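Local coordinates for pyruvate kinase (PDB 4DRS), which probably catalyses the last step of glycolysis, in which phosphoenolpyruvate and ADP give pyruvate and ATP, at residues Thr175-Leu178 with Phe184-Cys187. Numbering follows the deposited sequence.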
loop_
_atom_site.group_PDB
_atom_site.type_symbol
_atom_site.label_atom_id
_atom_site.label_comp_id
_atom_site.label_asym_id
_atom_site.label_seq_id
_atom_site.Cartn_x
_atom_site.Cartn_y
_atom_site.Cartn_z
ATOM N N THR A 175 -41.291 28.005 24.582
ATOM C CA THR A 175 -42.440 28.074 25.482
ATOM C C THR A 175 -42.609 26.782 26.282
ATOM O O THR A 175 -41.868 25.815 26.085
ATOM C CB THR A 175 -43.746 28.375 24.717
ATOM O OG1 THR A 175 -43.943 27.393 23.692
ATOM C CG2 THR A 175 -43.712 29.767 24.090
ATOM N N GLN A 176 -43.584 26.778 27.187
ATOM C CA GLN A 176 -43.883 25.609 28.004
ATOM C C GLN A 176 -45.381 25.546 28.283
ATOM O O GLN A 176 -45.976 26.524 28.741
ATOM C CB GLN A 176 -43.092 25.660 29.312
ATOM C CG GLN A 176 -43.112 24.367 30.114
ATOM C CD GLN A 176 -42.363 24.485 31.427
ATOM O OE1 GLN A 176 -42.570 25.427 32.194
ATOM N NE2 GLN A 176 -41.491 23.521 31.696
ATOM N N VAL A 177 -45.977 24.389 28.004
ATOM C CA VAL A 177 -47.425 24.205 28.112
ATOM C C VAL A 177 -47.922 24.415 29.542
ATOM O O VAL A 177 -47.356 23.870 30.494
ATOM C CB VAL A 177 -47.860 22.811 27.602
ATOM C CG1 VAL A 177 -49.377 22.678 27.609
ATOM C CG2 VAL A 177 -47.318 22.555 26.203
ATOM N N LEU A 178 -48.974 25.221 29.674
ATOM C CA LEU A 178 -49.632 25.466 30.956
ATOM C C LEU A 178 -51.028 24.850 30.986
ATOM O O LEU A 178 -51.511 24.438 32.043
ATOM C CB LEU A 178 -49.729 26.967 31.240
ATOM C CG LEU A 178 -48.454 27.815 31.307
ATOM C CD1 LEU A 178 -48.834 29.279 31.470
ATOM C CD2 LEU A 178 -47.531 27.374 32.435
ATOM N N PHE A 184 -56.773 24.005 21.310
ATOM C CA PHE A 184 -55.757 25.003 21.658
ATOM C C PHE A 184 -54.843 24.550 22.796
ATOM O O PHE A 184 -55.144 23.591 23.506
ATOM C CB PHE A 184 -56.424 26.328 22.047
ATOM C CG PHE A 184 -57.101 26.295 23.389
ATOM C CD1 PHE A 184 -58.392 25.788 23.523
ATOM C CD2 PHE A 184 -56.446 26.767 24.525
ATOM C CE1 PHE A 184 -59.017 25.756 24.762
ATOM C CE2 PHE A 184 -57.064 26.735 25.766
ATOM C CZ PHE A 184 -58.351 26.229 25.885
ATOM N N ILE A 185 -53.727 25.260 22.955
ATOM C CA ILE A 185 -52.865 25.136 24.132
ATOM C C ILE A 185 -52.457 26.522 24.621
ATOM O O ILE A 185 -52.392 27.470 23.837
ATOM C CB ILE A 185 -51.593 24.282 23.878
ATOM C CG1 ILE A 185 -50.735 24.879 22.752
ATOM C CG2 ILE A 185 -51.957 22.824 23.611
ATOM C CD1 ILE A 185 -49.339 24.299 22.663
ATOM N N VAL A 186 -52.202 26.636 25.920
ATOM C CA VAL A 186 -51.690 27.871 26.503
ATOM C C VAL A 186 -50.273 27.608 27.004
ATOM O O VAL A 186 -50.042 26.681 27.783
ATOM C CB VAL A 186 -52.588 28.396 27.650
ATOM C CG1 VAL A 186 -52.077 29.735 28.166
ATOM C CG2 VAL A 186 -54.032 28.527 27.187
ATOM N N CYS A 187 -49.332 28.420 26.536
ATOM C CA CYS A 187 -47.927 28.262 26.887
ATOM C C CYS A 187 -47.403 29.460 27.670
ATOM O O CYS A 187 -48.045 30.511 27.718
ATOM C CB CYS A 187 -47.087 28.057 25.628
ATOM S SG CYS A 187 -47.517 26.586 24.676
#
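The backbone N-H of Leu178 gives a hydrogen bond to the carbonyl oxygen of Val186, with N and O 2.6 Å apart. The bond is nearly straight, 167° at the hydrogen, and meets the carbonyl almost end-on. Leu178 CB also lies 3.5 Å from Val186 O, and Leu178 CD1 reaches to 4.0 Å from Cys187 O. Next along, Val177 and Cys187 form an antiparallel non-hydrogen-bonded pair, their CA atoms 4.3 Å apart. The CA of Cys187 makes a C-H...O contact of 3.2 Å with the O of Gln176. Cys187 holds SG anti to its carbonyl carbon (chi1 -61°), which leaves the sulfur beside both Thr175 OG1 and Val177 CG2. CB of Cys187 meets CB of Thr175 at 3.5 Å, while CG2 of Val177 lies 4.3 Å from Cys187 SG. Thr175 OG1 is satisfied by the carbonyl of Val166 on the adjoining strand 165-168. Val177 CG2 also loosely approaches Ile185 CD1. Val160 touches both Val177 and Ile185, and Ile136 packs on Ile185 and Cys187. The axes of segments 175-178 and 184-187 make 118° between their N-to-C directions, well off strict antiparallel. They belong to a beta hairpin in the B domain that pyruvate kinases insert into their TIM barrel.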